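Local coordinates for protein phospholipase C beta (PDB 1JAD) that is the largely helical C-terminal part of a phospholipase C of the beta class, built round very long, side-by-side helices and present in two copies in the assembly, at residues T11-P16 with K126-S131; Q104-Q109 with G213-E218; Q152-S157 with R166-I171. All blocks are in the same frame, centred on the assembly; numbering follows the deposited sequence.

Interaction 1: residues T11-P16 with K126-S131; sequences TQLPEP and KALKES
Pro14 lays its ring against Ser131 and Leu128, so that an extended N-terminal loop packs on the flank of a long helix in the C-terminal helical bundle of this phospholipase C beta. The closest approach is made by the CD edge of the proline: Pro14 CD lies 3.3 Å from Ser131 OG. Its neighbour in the ring, Pro14 CG, also faces the serine and stands 3.7 Å from Ser131 OG. The atoms facing the hydroxyl are ring carbons, so these are van der Waals contacts. The hydroxyl is carried out toward the loop by the first torsion of Ser131, with OG anti to the backbone N (chi1 175°).

One turn earlier on the helix, Leu128 sends one branch up to the same place. Its CD1 sits 3.9 Å from Pro14 CD and almost as near to Leu13 CB, which makes a small apolar patch with the leucine methyl touching both loop residues. Leu13 contributes at its far end too, where the methyl CD2 lies 3.8 Å from Ser131 OG, so carbons of both loop residues lie against the serine hydroxyl.

Further out, Leu13 also touches Thr190 and Tyr193 of helix 161-245, so the loop bridges two neighbouring helices instead of lying on one. Just before Leu13 the backbone is tied to both helices: Thr11 O accepts a hydrogen bond from Lys189 NZ of helix 161-245, and Gln12 O accepts one from Asn135 ND2 of helix 75-155. On the helix, Lys129 points away from the loop and forms a salt bridge with Glu212 of the second subunit. Lys126 and Glu130, one turn apart, form a salt bridge with a weak hydrogen bond, Lys126 NZ to Glu130 OE2 at 3.3 Å.

Interaction 2: residues Q104-Q109 with G213-E218; sequences QHATEQ and GQLQQE
Ala106 faces Leu215 and Gln216 in the antiparallel pairing of helices 75-155 and 161-245, which run here at 170° with their local axes 9.0 Å apart. The apolar part of the contact is small. Ala106 CB meets Leu215 CB at 4.0 Å, and the methylene Gln216 CG comes in closer, 3.6 Å from Ala106 CB. Having only a methyl group, the alanine sits between the roots of two side chains of the opposite helix.

Amide against methyl is the second kind of contact. The extended chain of Gln109 crosses Leu215 at about a right angle, which brings Gln109 CD to 3.7 Å from Leu215 CD1. The side chain of Gln109 also touches Leu34 of helix 28-64, so a third helix borders this side.

Hydrogen bonds run within a helix or to other partners. His105 ND1 donates to Glu108 OE1 over 2.8 Å at an N-H...O angle of 162°, a bond that holds the imidazole edge-on to that oxygen. Gln37, which also bonds Glu108 OE1, probably helps to position the carboxylate from the second shell. Thr107 OG1 is hydrogen-bonded to Lys129 NZ of the second subunit.

The chemistry thus implies that the two helices meet here by van der Waals contact, with no hydrogen bond between the two segments, while polar groups on their flanks serve helix 28-64 and the dimer.

Interaction 3: residues Q152-S157 with R166-I171; sequences QVMMRS and RLKKEI
Met154 reaches across to Leu167 and Lys168 near the closed end of a helical hairpin, in which helix 75-155 turns through a short loop into helix 161-245. Both methionines of the first segment are built as selenomethionine. The side chain of Met154 leaves with CG anti to the backbone N (chi1 -174°) and then bends at its next two torsions, which curls it over the leucine. The two side chains meet at a slant. Met154 CG presses against the Leu167 branch at 3.4 Å from CD1, a tight fit, and the selenium follows the same methyl, with Met154 SE 3.6 Å from Leu167 CD1. Beyond the selenium the terminal methyl lies against the base of the leucine, Met154 CE 3.7 Å from Leu167 CB.

That methyl also touches Lys168, whose extended chain runs across it at roughly a right angle: Met154 CE is 3.8 Å from Lys168 CG. Farther along, the lysine passes Met155, where Met155 SE and Lys168 CE are 3.8 Å apart. The lysine therefore packs through its methylenes on both methionines. Ile171 adds a looser touch, Ile171 CD1 to Met154 CB at 4.3 Å, and also contacts Arg147, Arg150 and Ile151 of helix 75-155. Leu167 in turn borders Thr158 in the connecting loop.

The backbone carbonyl of Met154 receives two bonds from one residue. Ser157 N donates at 2.8 Å to Met154 O, and Ser157 OG donates to the same oxygen at 3.0 Å, tilted 15° from the carbonyl plane.

In the fold
All three contacts use helix 75-155. Interactions 2 and 3 join it to helix 161-245 at places whose centres are 71 Å apart: interaction 3 sits beside the turn of the hairpin, and interaction 2 lies far along the same pair of helices, 10 Å from the centre of the chain. Between them, interaction 1 adds the N-terminal loop, with its centre about 35 Å from that of interaction 2 and 36 Å from that of interaction 3. None touches another within the chain. Across the dimer, however, Lys129 of segment 126-131 binds Thr107 of the second subunit, which ties interaction 1 of one copy to interaction 2 of the other.

Interaction 1: residues T11-P16 with K126-S131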
ATOM      1  N   THR A  11       1.130 -28.635 -10.005  1.00 47.52           N
ATOM      2  CA  THR A  11       0.836 -27.643  -8.966  1.00 44.82           C
ATOM      3  C   THR A  11       1.938 -26.589  -8.912  1.00 43.06           C
ATOM      4  O   THR A  11       2.195 -26.012  -7.857  1.00 42.06           O
ATOM      5  CB  THR A  11       0.757 -28.272  -7.554  1.00 44.36           C
ATOM      6  OG1 THR A  11       2.062 -28.700  -7.138  1.00 43.06           O
ATOM      7  CG2 THR A  11      -0.185 -29.456  -7.555  1.00 46.20           C
ATOM      8  N   GLN A  12       2.591 -26.337 -10.041  1.00 42.17           N
ATOM      9  CA  GLN A  12       3.677 -25.364 -10.056  1.00 42.13           C
ATOM     10  C   GLN A  12       3.205 -23.912 -10.151  1.00 41.54           C
ATOM     11  O   GLN A  12       2.416 -23.547 -11.031  1.00 40.94           O
ATOM     12  CB  GLN A  12       4.661 -25.692 -11.182  1.00 42.75           C
ATOM     13  CG  GLN A  12       5.838 -24.729 -11.267  1.00 45.13           C
ATOM     14  CD  GLN A  12       7.010 -25.312 -12.037  1.00 45.77           C
ATOM     15  OE1 GLN A  12       6.846 -25.814 -13.149  1.00 47.89           O
ATOM     16  NE2 GLN A  12       8.201 -25.245 -11.446  1.00 45.82           N
ATOM     17  N   LEU A  13       3.705 -23.094  -9.231  1.00 40.80           N
ATOM     18  CA  LEU A  13       3.348 -21.686  -9.165  1.00 41.50           C
ATOM     19  C   LEU A  13       4.582 -20.784  -9.189  1.00 43.23           C
ATOM     20  O   LEU A  13       5.678 -21.215  -8.841  1.00 43.69           O
ATOM     21  CB  LEU A  13       2.540 -21.432  -7.888  1.00 40.04           C
ATOM     22  CG  LEU A  13       1.243 -22.239  -7.734  1.00 38.03           C
ATOM     23  CD1 LEU A  13       0.631 -21.977  -6.363  1.00 37.18           C
ATOM     24  CD2 LEU A  13       0.266 -21.875  -8.852  1.00 34.58           C
ATOM     25  N   PRO A  14       4.418 -19.519  -9.620  1.00 45.60           N
ATOM     26  CA  PRO A  14       5.511 -18.544  -9.694  1.00 46.90           C
ATOM     27  C   PRO A  14       6.031 -18.202  -8.304  1.00 48.57           C
ATOM     28  O   PRO A  14       5.316 -17.606  -7.493  1.00 48.88           O
ATOM     29  CB  PRO A  14       4.846 -17.338 -10.361  1.00 47.09           C
ATOM     30  CG  PRO A  14       3.733 -17.978 -11.171  1.00 47.17           C
ATOM     31  CD  PRO A  14       3.181 -18.896 -10.106  1.00 46.04           C
ATOM     32  N   GLU A  15       7.274 -18.577  -8.035  1.00 50.42           N
ATOM     33  CA  GLU A  15       7.870 -18.301  -6.738  1.00 53.44           C
ATOM     34  C   GLU A  15       7.834 -16.808  -6.371  1.00 52.45           C
ATOM     35  O   GLU A  15       8.248 -15.952  -7.149  1.00 50.87           O
ATOM     36  CB  GLU A  15       9.304 -18.864  -6.686  1.00 57.74           C
ATOM     37  CG  GLU A  15      10.176 -18.664  -7.934  1.00 62.85           C
ATOM     38  CD  GLU A  15       9.843 -19.610  -9.094  1.00 65.57           C
ATOM     39  OE1 GLU A  15      10.588 -19.580 -10.097  1.00 68.11           O
ATOM     40  OE2 GLU A  15       8.857 -20.378  -9.019  1.00 65.43           O
ATOM     41  N   PRO A  16       7.343 -16.491  -5.160  1.00 52.49           N
ATOM     42  CA  PRO A  16       7.214 -15.136  -4.620  1.00 53.26           C
ATOM     43  C   PRO A  16       8.429 -14.228  -4.773  1.00 53.65           C
ATOM     44  O   PRO A  16       9.503 -14.533  -4.270  1.00 53.84           O
ATOM     45  CB  PRO A  16       6.867 -15.401  -3.158  1.00 52.56           C
ATOM     46  CG  PRO A  16       6.004 -16.626  -3.275  1.00 51.41           C
ATOM     47  CD  PRO A  16       6.917 -17.465  -4.136  1.00 52.30           C
ATOM     48  N   LYS A 126      -1.460 -10.763  -9.497  1.00 27.49           N
ATOM     49  CA  LYS A 126      -2.329 -11.145 -10.589  1.00 25.90           C
ATOM     50  C   LYS A 126      -1.737 -12.339 -11.320  1.00 24.38           C
ATOM     51  O   LYS A 126      -2.451 -13.273 -11.694  1.00 25.43           O
ATOM     52  CB  LYS A 126      -2.517  -9.961 -11.535  1.00 28.07           C
ATOM     53  CG  LYS A 126      -3.546 -10.190 -12.618  1.00 30.41           C
ATOM     54  CD  LYS A 126      -3.755  -8.913 -13.427  1.00 31.51           C
ATOM     55  CE  LYS A 126      -4.772  -9.128 -14.534  1.00 32.10           C
ATOM     56  NZ  LYS A 126      -4.285 -10.149 -15.503  1.00 34.19           N
ATOM     57  N   ALA A 127      -0.426 -12.324 -11.508  1.00 21.12           N
ATOM     58  CA  ALA A 127       0.228 -13.425 -12.200  1.00 20.81           C
ATOM     59  C   ALA A 127       0.101 -14.734 -11.412  1.00 19.91           C
ATOM     60  O   ALA A 127      -0.123 -15.794 -11.997  1.00 19.40           O
ATOM     61  CB  ALA A 127       1.699 -13.093 -12.452  1.00 19.04           C
ATOM     62  N   LEU A 128       0.233 -14.661 -10.091  1.00 18.90           N
ATOM     63  CA  LEU A 128       0.125 -15.855  -9.258  1.00 20.42           C
ATOM     64  C   LEU A 128      -1.278 -16.451  -9.394  1.00 22.34           C
ATOM     65  O   LEU A 128      -1.432 -17.643  -9.671  1.00 20.87           O
ATOM     66  CB  LEU A 128       0.422 -15.500  -7.800  1.00 19.37           C
ATOM     67  CG  LEU A 128       0.239 -16.569  -6.724  1.00 19.77           C
ATOM     68  CD1 LEU A 128       1.156 -17.778  -6.989  1.00 19.65           C
ATOM     69  CD2 LEU A 128       0.550 -15.941  -5.374  1.00 18.77           C
ATOM     70  N   LYS A 129      -2.296 -15.607  -9.233  1.00 23.87           N
ATOM     71  CA  LYS A 129      -3.684 -16.042  -9.348  1.00 24.59           C
ATOM     72  C   LYS A 129      -4.049 -16.635 -10.703  1.00 26.68           C
ATOM     73  O   LYS A 129      -4.733 -17.662 -10.753  1.00 29.30           O
ATOM     74  CB  LYS A 129      -4.644 -14.894  -9.020  1.00 24.54           C
ATOM     75  CG  LYS A 129      -4.509 -14.384  -7.603  1.00 25.91           C
ATOM     76  CD  LYS A 129      -5.707 -13.545  -7.174  1.00 28.96           C
ATOM     77  CE  LYS A 129      -5.534 -13.083  -5.731  1.00 27.86           C
ATOM     78  NZ  LYS A 129      -6.746 -12.385  -5.243  1.00 31.36           N
ATOM     79  N   GLU A 130      -3.619 -16.014 -11.800  1.00 25.96           N
ATOM     80  CA  GLU A 130      -3.948 -16.570 -13.109  1.00 27.29           C
ATOM     81  C   GLU A 130      -3.255 -17.909 -13.281  1.00 26.51           C
ATOM     82  O   GLU A 130      -3.829 -18.857 -13.809  1.00 27.36           O
ATOM     83  CB  GLU A 130      -3.529 -15.639 -14.250  1.00 30.57           C
ATOM     84  CG  GLU A 130      -4.232 -14.286 -14.246  1.00 37.17           C
ATOM     85  CD  GLU A 130      -4.111 -13.549 -15.575  1.00 39.24           C
ATOM     86  OE1 GLU A 130      -2.978 -13.295 -16.039  1.00 40.02           O
ATOM     87  OE2 GLU A 130      -5.166 -13.220 -16.157  1.00 42.28           O
ATOM     88  N   SER A 131      -2.009 -17.975 -12.834  1.00 25.70           N
ATOM     89  CA  SER A 131      -1.219 -19.195 -12.914  1.00 23.02           C
ATOM     90  C   SER A 131      -1.950 -20.328 -12.186  1.00 23.01           C
ATOM     91  O   SER A 131      -2.185 -21.404 -12.745  1.00 21.52           O
ATOM     92  CB  SER A 131       0.150 -18.946 -12.273  1.00 23.89           C
ATOM     93  OG  SER A 131       0.912 -20.129 -12.221  1.00 30.10           O
TER

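Interaction 2: residues Q104-Q109 with G213-E218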
ATOM      1  N   GLN A 104      10.299  17.323   2.619  1.00 32.96           N
ATOM      2  CA  GLN A 104       9.215  17.328   1.645  1.00 33.11           C
ATOM      3  C   GLN A 104       9.642  16.397   0.511  1.00 32.16           C
ATOM      4  O   GLN A 104       8.821  15.670  -0.046  1.00 31.12           O
ATOM      5  CB  GLN A 104       8.999  18.746   1.101  1.00 37.86           C
ATOM      6  CG  GLN A 104       7.580  19.071   0.646  1.00 42.38           C
ATOM      7  CD  GLN A 104       6.898  17.918  -0.058  1.00 48.52           C
ATOM      8  OE1 GLN A 104       6.498  16.935   0.579  1.00 48.61           O
ATOM      9  NE2 GLN A 104       6.769  18.020  -1.383  1.00 50.33           N
ATOM     10  N   HIS A 105      10.931  16.423   0.164  1.00 32.02           N
ATOM     11  CA  HIS A 105      11.444  15.551  -0.891  1.00 32.20           C
ATOM     12  C   HIS A 105      11.344  14.094  -0.421  1.00 32.68           C
ATOM     13  O   HIS A 105      11.075  13.182  -1.213  1.00 32.24           O
ATOM     14  CB  HIS A 105      12.911  15.860  -1.229  1.00 34.07           C
ATOM     15  CG  HIS A 105      13.131  17.182  -1.897  1.00 37.58           C
ATOM     16  ND1 HIS A 105      12.320  17.655  -2.907  1.00 40.25           N
ATOM     17  CD2 HIS A 105      14.128  18.089  -1.765  1.00 38.83           C
ATOM     18  CE1 HIS A 105      12.805  18.798  -3.364  1.00 39.65           C
ATOM     19  NE2 HIS A 105      13.903  19.082  -2.687  1.00 38.40           N
ATOM     20  N   ALA A 106      11.566  13.881   0.872  1.00 31.23           N
ATOM     21  CA  ALA A 106      11.477  12.542   1.435  1.00 31.38           C
ATOM     22  C   ALA A 106      10.044  12.005   1.254  1.00 31.40           C
ATOM     23  O   ALA A 106       9.837  10.857   0.852  1.00 32.15           O
ATOM     24  CB  ALA A 106      11.867  12.568   2.919  1.00 29.30           C
ATOM     25  N   THR A 107       9.053  12.840   1.537  1.00 30.29           N
ATOM     26  CA  THR A 107       7.668  12.416   1.370  1.00 30.32           C
ATOM     27  C   THR A 107       7.318  12.216  -0.116  1.00 31.70           C
ATOM     28  O   THR A 107       6.394  11.473  -0.456  1.00 33.64           O
ATOM     29  CB  THR A 107       6.694  13.445   2.014  1.00 29.65           C
ATOM     30  OG1 THR A 107       6.871  13.442   3.437  1.00 27.42           O
ATOM     31  CG2 THR A 107       5.249  13.112   1.692  1.00 28.49           C
ATOM     32  N   GLU A 108       8.064  12.863  -1.005  1.00 32.67           N
ATOM     33  CA  GLU A 108       7.797  12.741  -2.435  1.00 31.63           C
ATOM     34  C   GLU A 108       8.354  11.453  -3.007  1.00 31.16           C
ATOM     35  O   GLU A 108       7.751  10.852  -3.888  1.00 30.29           O
ATOM     36  CB  GLU A 108       8.397  13.929  -3.202  1.00 34.91           C
ATOM     37  CG  GLU A 108       7.844  15.300  -2.799  1.00 37.36           C
ATOM     38  CD  GLU A 108       8.546  16.453  -3.511  1.00 38.52           C
ATOM     39  OE1 GLU A 108       9.783  16.579  -3.373  1.00 37.10           O
ATOM     40  OE2 GLU A 108       7.859  17.233  -4.203  1.00 38.27           O
ATOM     41  N   GLN A 109       9.515  11.031  -2.516  1.00 30.84           N
ATOM     42  CA  GLN A 109      10.135   9.808  -3.002  1.00 30.11           C
ATOM     43  C   GLN A 109       9.285   8.615  -2.566  1.00 31.27           C
ATOM     44  O   GLN A 109       9.000   7.718  -3.364  1.00 28.26           O
ATOM     45  CB  GLN A 109      11.565   9.689  -2.461  1.00 29.90           C
ATOM     46  CG  GLN A 109      12.425  10.904  -2.790  1.00 31.55           C
ATOM     47  CD  GLN A 109      13.874  10.767  -2.350  1.00 33.65           C
ATOM     48  OE1 GLN A 109      14.643  11.733  -2.400  1.00 31.52           O
ATOM     49  NE2 GLN A 109      14.259   9.565  -1.928  1.00 35.66           N
ATOM     50  N   GLY A 213      12.676   7.627   6.553  1.00 28.57           N
ATOM     51  CA  GLY A 213      13.043   7.939   7.923  1.00 26.99           C
ATOM     52  C   GLY A 213      14.464   8.458   8.019  1.00 28.40           C
ATOM     53  O   GLY A 213      14.750   9.419   8.742  1.00 27.99           O
ATOM     54  N   GLN A 214      15.369   7.834   7.277  1.00 29.24           N
ATOM     55  CA  GLN A 214      16.754   8.252   7.322  1.00 31.03           C
ATOM     56  C   GLN A 214      16.974   9.586   6.618  1.00 31.10           C
ATOM     57  O   GLN A 214      17.756  10.419   7.090  1.00 29.78           O
ATOM     58  CB  GLN A 214      17.636   7.139   6.759  1.00 32.96           C
ATOM     59  CG  GLN A 214      17.641   5.910   7.675  1.00 37.18           C
ATOM     60  CD  GLN A 214      18.264   4.679   7.036  1.00 41.37           C
ATOM     61  OE1 GLN A 214      18.366   3.620   7.667  1.00 42.45           O
ATOM     62  NE2 GLN A 214      18.675   4.808   5.776  1.00 45.00           N
ATOM     63  N   LEU A 215      16.279   9.804   5.506  1.00 31.68           N
ATOM     64  CA  LEU A 215      16.410  11.072   4.800  1.00 31.94           C
ATOM     65  C   LEU A 215      15.987  12.188   5.744  1.00 33.80           C
ATOM     66  O   LEU A 215      16.771  13.097   6.034  1.00 33.91           O
ATOM     67  CB  LEU A 215      15.535  11.098   3.547  1.00 31.20           C
ATOM     68  CG  LEU A 215      16.086  10.406   2.295  1.00 32.14           C
ATOM     69  CD1 LEU A 215      15.047  10.439   1.178  1.00 31.90           C
ATOM     70  CD2 LEU A 215      17.363  11.114   1.846  1.00 31.67           C
ATOM     71  N   GLN A 216      14.755  12.104   6.241  1.00 34.82           N
ATOM     72  CA  GLN A 216      14.235  13.111   7.159  1.00 35.48           C
ATOM     73  C   GLN A 216      15.211  13.346   8.316  1.00 36.08           C
ATOM     74  O   GLN A 216      15.513  14.487   8.677  1.00 34.85           O
ATOM     75  CB  GLN A 216      12.858  12.674   7.666  1.00 37.42           C
ATOM     76  CG  GLN A 216      11.910  12.402   6.512  1.00 39.78           C
ATOM     77  CD  GLN A 216      10.472  12.192   6.932  1.00 43.35           C
ATOM     78  OE1 GLN A 216      10.170  11.335   7.765  1.00 43.20           O
ATOM     79  NE2 GLN A 216       9.566  12.971   6.338  1.00 45.44           N
ATOM     80  N   GLN A 217      15.713  12.253   8.878  1.00 37.10           N
ATOM     81  CA  GLN A 217      16.680  12.300   9.964  1.00 36.67           C
ATOM     82  C   GLN A 217      17.852  13.182   9.541  1.00 35.26           C
ATOM     83  O   GLN A 217      18.257  14.094  10.263  1.00 35.11           O
ATOM     84  CB  GLN A 217      17.160  10.877  10.245  1.00 41.36           C
ATOM     85  CG  GLN A 217      18.232  10.713  11.306  1.00 44.90           C
ATOM     86  CD  GLN A 217      18.537   9.237  11.557  1.00 51.32           C
ATOM     87  OE1 GLN A 217      18.867   8.489  10.625  1.00 52.00           O
ATOM     88  NE2 GLN A 217      18.424   8.807  12.816  1.00 52.90           N
ATOM     89  N   GLU A 218      18.390  12.897   8.360  1.00 32.96           N
ATOM     90  CA  GLU A 218      19.506  13.654   7.806  1.00 31.32           C
ATOM     91  C   GLU A 218      19.169  15.138   7.596  1.00 30.35           C
ATOM     92  O   GLU A 218      19.971  16.020   7.891  1.00 26.52           O
ATOM     93  CB  GLU A 218      19.937  13.010   6.490  1.00 31.63           C
ATOM     94  CG  GLU A 218      20.805  11.772   6.685  1.00 35.34           C
ATOM     95  CD  GLU A 218      20.884  10.883   5.453  1.00 36.76           C
ATOM     96  OE1 GLU A 218      21.018  11.419   4.329  1.00 34.74           O
ATOM     97  OE2 GLU A 218      20.828   9.639   5.621  1.00 39.30           O
TER

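Interaction 3: residues Q152-S157 with R166-I171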
ATOM      1  N   GLN A 152     -12.687 -46.466 -21.413  1.00 29.95           N
ATOM      2  CA  GLN A 152     -12.413 -47.130 -22.689  1.00 30.09           C
ATOM      3  C   GLN A 152     -11.705 -48.471 -22.458  1.00 30.17           C
ATOM      4  O   GLN A 152     -12.246 -49.523 -22.789  1.00 31.06           O
ATOM      5  CB  GLN A 152     -11.567 -46.216 -23.585  1.00 32.16           C
ATOM      6  CG  GLN A 152     -11.385 -46.711 -25.013  1.00 34.92           C
ATOM      7  CD  GLN A 152     -10.719 -45.679 -25.925  1.00 39.15           C
ATOM      8  OE1 GLN A 152      -9.614 -45.198 -25.642  1.00 44.10           O
ATOM      9  NE2 GLN A 152     -11.387 -45.340 -27.031  1.00 38.58           N
ATOM     10  N   VAL A 153     -10.506 -48.436 -21.884  1.00 29.35           N
ATOM     11  CA  VAL A 153      -9.756 -49.654 -21.599  1.00 28.00           C
ATOM     12  C   VAL A 153     -10.611 -50.681 -20.843  1.00 29.54           C
ATOM     13  O   VAL A 153     -10.529 -51.883 -21.095  1.00 28.10           O
ATOM     14  CB  VAL A 153      -8.498 -49.343 -20.751  1.00 28.12           C
ATOM     15  CG1 VAL A 153      -7.894 -50.634 -20.206  1.00 30.42           C
ATOM     16  CG2 VAL A 153      -7.468 -48.627 -21.599  1.00 26.92           C
HETATM   17  N   MSE A 154     -11.441 -50.200 -19.926  1.00 31.16           N
HETATM   18  CA  MSE A 154     -12.285 -51.088 -19.136  1.00 35.36           C
HETATM   19  C   MSE A 154     -13.321 -51.835 -19.982  1.00 38.28           C
HETATM   20  O   MSE A 154     -13.327 -53.073 -20.011  1.00 40.20           O
HETATM   21  CB  MSE A 154     -12.966 -50.287 -18.004  1.00 33.45           C
HETATM   22  CG  MSE A 154     -13.768 -51.121 -17.006  1.00 33.69           C
HETATM   23 SE   MSE A 154     -15.444 -51.593 -17.538  1.00 33.49          SE
HETATM   24  CE  MSE A 154     -16.326 -50.050 -17.236  1.00 38.75           C
HETATM   25  N   MSE A 155     -14.186 -51.090 -20.672  1.00 41.07           N
HETATM   26  CA  MSE A 155     -15.236 -51.674 -21.505  1.00 43.76           C
HETATM   27  C   MSE A 155     -14.772 -52.808 -22.420  1.00 46.41           C
HETATM   28  O   MSE A 155     -15.505 -53.773 -22.623  1.00 47.26           O
HETATM   29  CB  MSE A 155     -15.906 -50.586 -22.357  1.00 46.14           C
HETATM   30  CG  MSE A 155     -16.697 -49.536 -21.581  1.00 48.18           C
HETATM   31 SE   MSE A 155     -18.216 -50.165 -20.790  1.00 55.72          SE
HETATM   32  CE  MSE A 155     -19.210 -50.609 -22.247  1.00 52.85           C
ATOM     33  N   ARG A 156     -13.567 -52.708 -22.973  1.00 49.65           N
ATOM     34  CA  ARG A 156     -13.099 -53.761 -23.868  1.00 52.39           C
ATOM     35  C   ARG A 156     -12.458 -54.974 -23.193  1.00 53.85           C
ATOM     36  O   ARG A 156     -12.100 -55.934 -23.872  1.00 52.60           O
ATOM     37  CB  ARG A 156     -12.130 -53.201 -24.911  1.00 55.04           C
ATOM     38  CG  ARG A 156     -10.806 -52.689 -24.373  1.00 57.85           C
ATOM     39  CD  ARG A 156      -9.828 -52.520 -25.533  1.00 62.20           C
ATOM     40  NE  ARG A 156      -8.509 -52.040 -25.124  1.00 65.56           N
ATOM     41  CZ  ARG A 156      -7.448 -52.023 -25.926  1.00 67.03           C
ATOM     42  NH1 ARG A 156      -7.551 -52.462 -27.178  1.00 66.46           N
ATOM     43  NH2 ARG A 156      -6.286 -51.561 -25.481  1.00 66.62           N
ATOM     44  N   SER A 157     -12.299 -54.939 -21.872  1.00 55.67           N
ATOM     45  CA  SER A 157     -11.718 -56.081 -21.166  1.00 58.95           C
ATOM     46  C   SER A 157     -12.806 -56.738 -20.317  1.00 61.12           C
ATOM     47  O   SER A 157     -12.592 -57.785 -19.705  1.00 61.96           O
ATOM     48  CB  SER A 157     -10.549 -55.651 -20.267  1.00 58.72           C
ATOM     49  OG  SER A 157     -10.987 -54.840 -19.187  1.00 59.74           O
ATOM     50  N   ARG A 166     -20.409 -51.134 -12.488  1.00 50.56           N
ATOM     51  CA  ARG A 166     -19.746 -51.007 -11.195  1.00 47.54           C
ATOM     52  C   ARG A 166     -18.416 -50.311 -11.397  1.00 43.47           C
ATOM     53  O   ARG A 166     -18.068 -49.382 -10.665  1.00 41.51           O
ATOM     54  CB  ARG A 166     -19.500 -52.388 -10.586  1.00 51.05           C
ATOM     55  CG  ARG A 166     -20.712 -53.017  -9.938  1.00 56.87           C
ATOM     56  CD  ARG A 166     -20.456 -54.481  -9.628  1.00 60.47           C
ATOM     57  NE  ARG A 166     -20.468 -55.294 -10.844  1.00 63.99           N
ATOM     58  CZ  ARG A 166     -20.226 -56.600 -10.874  1.00 64.64           C
ATOM     59  NH1 ARG A 166     -19.948 -57.251  -9.753  1.00 66.34           N
ATOM     60  NH2 ARG A 166     -20.285 -57.263 -12.021  1.00 64.28           N
ATOM     61  N   LEU A 167     -17.669 -50.773 -12.394  1.00 39.35           N
ATOM     62  CA  LEU A 167     -16.374 -50.195 -12.704  1.00 37.18           C
ATOM     63  C   LEU A 167     -16.502 -48.730 -13.165  1.00 36.28           C
ATOM     64  O   LEU A 167     -15.656 -47.899 -12.837  1.00 35.90           O
ATOM     65  CB  LEU A 167     -15.667 -51.052 -13.758  1.00 36.94           C
ATOM     66  CG  LEU A 167     -15.383 -52.506 -13.339  1.00 38.13           C
ATOM     67  CD1 LEU A 167     -14.679 -53.258 -14.471  1.00 35.47           C
ATOM     68  CD2 LEU A 167     -14.532 -52.519 -12.080  1.00 35.50           C
ATOM     69  N   LYS A 168     -17.552 -48.413 -13.921  1.00 34.52           N
ATOM     70  CA  LYS A 168     -17.764 -47.039 -14.350  1.00 32.10           C
ATOM     71  C   LYS A 168     -17.980 -46.183 -13.117  1.00 31.06           C
ATOM     72  O   LYS A 168     -17.356 -45.127 -12.960  1.00 29.48           O
ATOM     73  CB  LYS A 168     -18.992 -46.912 -15.255  1.00 35.40           C
ATOM     74  CG  LYS A 168     -18.757 -47.213 -16.719  1.00 37.45           C
ATOM     75  CD  LYS A 168     -20.027 -46.953 -17.530  1.00 40.94           C
ATOM     76  CE  LYS A 168     -19.792 -47.212 -19.014  1.00 43.83           C
ATOM     77  NZ  LYS A 168     -21.028 -47.114 -19.836  1.00 44.78           N
ATOM     78  N   LYS A 169     -18.878 -46.625 -12.243  1.00 30.57           N
ATOM     79  CA  LYS A 169     -19.141 -45.868 -11.032  1.00 32.40           C
ATOM     80  C   LYS A 169     -17.877 -45.613 -10.231  1.00 32.03           C
ATOM     81  O   LYS A 169     -17.678 -44.512  -9.709  1.00 30.34           O
ATOM     82  CB  LYS A 169     -20.175 -46.571 -10.148  1.00 36.49           C
ATOM     83  CG  LYS A 169     -21.615 -46.370 -10.620  1.00 42.48           C
ATOM     84  CD  LYS A 169     -22.620 -46.930  -9.621  1.00 45.03           C
ATOM     85  CE  LYS A 169     -24.035 -46.412  -9.906  1.00 45.85           C
ATOM     86  NZ  LYS A 169     -24.522 -46.769 -11.267  1.00 46.62           N
ATOM     87  N   GLU A 170     -17.012 -46.618 -10.135  1.00 31.48           N
ATOM     88  CA  GLU A 170     -15.786 -46.440  -9.376  1.00 31.64           C
ATOM     89  C   GLU A 170     -14.859 -45.466 -10.069  1.00 29.34           C
ATOM     90  O   GLU A 170     -14.256 -44.625  -9.424  1.00 28.28           O
ATOM     91  CB  GLU A 170     -15.071 -47.772  -9.164  1.00 35.86           C
ATOM     92  CG  GLU A 170     -15.830 -48.745  -8.286  1.00 38.68           C
ATOM     93  CD  GLU A 170     -15.047 -50.014  -8.035  1.00 40.70           C
ATOM     94  OE1 GLU A 170     -15.622 -50.954  -7.449  1.00 43.54           O
ATOM     95  OE2 GLU A 170     -13.855 -50.067  -8.416  1.00 41.26           O
ATOM     96  N   ILE A 171     -14.739 -45.578 -11.385  1.00 28.43           N
ATOM     97  CA  ILE A 171     -13.882 -44.668 -12.134  1.00 26.39           C
ATOM     98  C   ILE A 171     -14.467 -43.243 -12.069  1.00 26.25           C
ATOM     99  O   ILE A 171     -13.788 -42.300 -11.654  1.00 26.32           O
ATOM    100  CB  ILE A 171     -13.741 -45.140 -13.599  1.00 27.02           C
ATOM    101  CG1 ILE A 171     -13.079 -46.518 -13.627  1.00 25.90           C
ATOM    102  CG2 ILE A 171     -12.903 -44.148 -14.404  1.00 28.56           C
ATOM    103  CD1 ILE A 171     -13.009 -47.142 -15.017  1.00 27.20           C
TER